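Local structure of histidine phosphotransfer protein (Medicago truncatula, 4G78) at residues Phe135-Gln138 against Gln139-Lys142. The protein probably relays phosphoryl groups from cytokinin sensor histidine kinases to response regulators through an active histidine of its helical phosphotransfer domain. Residues are numbered along the deposited sequence; the frame is centred on the assembly and turned at random. Where two conformers were deposited one is given.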
ATOM      1  N   PHE A 135       9.663   4.906   6.881  1.00  9.24           N
ATOM      2  CA  PHE A 135      10.951   4.897   6.229  1.00  9.88           C
ATOM      3  C   PHE A 135      11.796   6.103   6.624  1.00  9.55           C
ATOM      4  O   PHE A 135      13.020   5.996   6.758  1.00 10.86           O
ATOM      5  CB  PHE A 135      10.756   4.853   4.708  1.00 10.92           C
ATOM      6  CG  PHE A 135      10.011   3.624   4.212  1.00 11.60           C
ATOM      7  CD1 PHE A 135       9.989   2.429   4.906  1.00 12.75           C
ATOM      8  CD2 PHE A 135       9.356   3.701   2.981  1.00 14.60           C
ATOM      9  CE1 PHE A 135       9.360   1.292   4.409  1.00 15.90           C
ATOM     10  CE2 PHE A 135       8.706   2.553   2.473  1.00 15.85           C
ATOM     11  CZ  PHE A 135       8.713   1.387   3.204  1.00 16.76           C
ATOM     12  N   LYS A 136      11.148   7.264   6.859  1.00  9.69           N
ATOM     13  CA  LYS A 136      11.884   8.446   7.341  1.00  9.91           C
ATOM     14  C   LYS A 136      12.567   8.130   8.655  1.00  9.15           C
ATOM     15  O   LYS A 136      13.745   8.442   8.856  1.00  9.70           O
ATOM     16  CB  LYS A 136      10.875   9.622   7.525  1.00 11.71           C
ATOM     17  CG  LYS A 136      11.538  10.926   8.099  1.00 12.28           C
ATOM     18  CD  LYS A 136      10.458  11.998   8.348  1.00 12.81           C
ATOM     19  CE  LYS A 136      10.964  13.334   8.689  1.00 13.97           C
ATOM     20  NZ  LYS A 136      11.484  13.477  10.033  1.00 12.10           N
ATOM     21  N   LEU A 137      11.825   7.533   9.581  1.00  8.88           N
ATOM     22  CA  LEU A 137      12.392   7.213  10.885  1.00  9.14           C
ATOM     23  C   LEU A 137      13.528   6.195  10.738  1.00  9.13           C
ATOM     24  O   LEU A 137      14.572   6.323  11.391  1.00  9.85           O
ATOM     25  CB  LEU A 137      11.302   6.644  11.796  1.00  9.36           C
ATOM     26  CG  LEU A 137      10.169   7.655  12.146  1.00  9.94           C
ATOM     27  CD1 LEU A 137       8.994   6.894  12.741  1.00 11.04           C
ATOM     28  CD2 LEU A 137      10.699   8.728  13.101  1.00 12.59           C
ATOM     29  N   GLN A 138      13.339   5.168   9.908  1.00  9.77           N
ATOM     30  CA  GLN A 138      14.385   4.166   9.712  0.57 11.46           C
ATOM     31  C   GLN A 138      15.644   4.811   9.192  1.00 10.48           C
ATOM     32  O   GLN A 138      16.771   4.471   9.618  1.00 11.38           O
ATOM     33  CB  GLN A 138      13.989   3.122   8.673  0.57 11.60           C
ATOM     34  CG  GLN A 138      12.979   2.204   9.246  0.57 11.17           C
ATOM     35  CD  GLN A 138      12.462   1.132   8.341  0.57 16.73           C
ATOM     36  OE1 GLN A 138      11.775   0.194   8.803  0.57 26.15           O
ATOM     37  NE2 GLN A 138      12.661   1.243   7.071  0.57 18.78           N
ATOM     38  N   GLN A 139      15.516   5.726   8.252  0.73 10.52           N
ATOM     39  CA  GLN A 139      16.648   6.414   7.654  0.73 11.55           C
ATOM     40  C   GLN A 139      17.405   7.277   8.686  0.73 10.32           C
ATOM     41  O   GLN A 139      18.588   7.381   8.673  0.73 11.36           O
ATOM     42  CB  GLN A 139      16.228   7.186   6.425  0.73 13.31           C
ATOM     43  CG  GLN A 139      15.831   6.213   5.287  0.73 17.00           C
ATOM     44  CD  GLN A 139      16.824   5.173   4.931  0.73 22.03           C
ATOM     45  OE1 GLN A 139      18.012   5.298   4.823  0.73 25.02           O
ATOM     46  NE2 GLN A 139      16.091   4.051   4.848  0.73 31.92           N
ATOM     47  N   GLU A 140      16.599   7.949   9.551  1.00  9.50           N
ATOM     48  CA  GLU A 140      17.225   8.775  10.580  1.00  9.15           C
ATOM     49  C   GLU A 140      18.010   7.907  11.575  1.00  8.99           C
ATOM     50  O   GLU A 140      19.086   8.299  12.031  1.00  9.80           O
ATOM     51  CB  GLU A 140      16.187   9.618  11.287  1.00  9.51           C
ATOM     52  CG  GLU A 140      15.630  10.707  10.406  1.00  9.35           C
ATOM     53  CD  GLU A 140      14.513  11.492  11.027  1.00 10.07           C
ATOM     54  OE1 GLU A 140      14.148  11.248  12.174  1.00 11.25           O
ATOM     55  OE2 GLU A 140      14.009  12.423  10.300  1.00 11.53           O
ATOM     56  N   ILE A 141      17.487   6.759  11.923  1.00  9.42           N
ATOM     57  CA  ILE A 141      18.193   5.819  12.790  1.00  9.93           C
ATOM     58  C   ILE A 141      19.477   5.355  12.129  1.00 10.38           C
ATOM     59  O   ILE A 141      20.567   5.329  12.746  1.00 12.16           O
ATOM     60  CB  ILE A 141      17.294   4.673  13.188  1.00 10.65           C
ATOM     61  CG1 ILE A 141      16.201   5.171  14.152  1.00 10.92           C
ATOM     62  CG2 ILE A 141      18.098   3.517  13.806  1.00 12.18           C
ATOM     63  CD1 ILE A 141      15.092   4.208  14.413  1.00 12.19           C
ATOM     64  N   LYS A 142      19.426   5.024  10.843  1.00 11.32           N
ATOM     65  CA  LYS A 142      20.653   4.632  10.100  1.00 13.46           C
ATOM     66  C   LYS A 142      21.676   5.740  10.159  1.00 12.86           C
ATOM     67  O   LYS A 142      22.851   5.516  10.314  1.00 15.61           O
ATOM     68  CB  LYS A 142      20.291   4.279   8.691  1.00 17.49           C
ATOM     69  CG  LYS A 142      21.417   3.705   7.854  1.00 26.82           C
ATOM     70  CD  LYS A 142      20.883   2.869   6.707  1.00 38.41           C
ATOM     71  CE  LYS A 142      20.180   3.642   5.656  1.00 44.89           C
ATOM     72  NZ  LYS A 142      20.300   3.026   4.259  1.00 44.92           N
TER
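The flat carboxylate of Glu140 has Lys136 O and Lys136 CG over one face, and the ammonium group of Lys136 comes to its edge at OE2. Lys136 NZ sits 2.7 Å from Glu140 OE2, on the syn side and 24° out of the carboxylate plane. Leu137 CD2 lies on the same side of that plane, loosely, 4.4 Å from Glu140 OE1. The salt bridge spans one helical turn (i to i+4). The Lys136 chain runs straight, with CG anti to its backbone N (chi1 177°), and bends only at chi4, which brings NZ round to the acid. Its methylenes also follow OE2; Lys136 CG is 3.6 Å from Glu140 OE2. Lys136 is exposed, so solvent probably weakens the attraction.

All eight residues belong to helix 110-145, part of the helix bundle of this HPt protein. Four successive i to i+4 backbone bonds run through them, including Gln139 N to Phe135 O at 2.9 Å and Ile141 N to Leu137 O at 3.0 Å.

Gln139 has two conformers; in the one described, chi1 (-69°) sets CG beside the backbone N, 3.2 Å from Phe135 O. A bend at chi2 then turns the amide, and NE2 of Gln139 is hydrogen-bonded to Asp41 at the start of helix 41-66. Lys142 forms a salt bridge with the same aspartate. The side chains of Phe135, Gln138 and Gln139 touch Ile44 of that helix. Gln138, Glu140 and Ile141 touch Leu11, Leu7 and His8 of helix 6-20. Ile141 also leans back over the preceding turn, with its CG1 3.4 Å from Leu137 O.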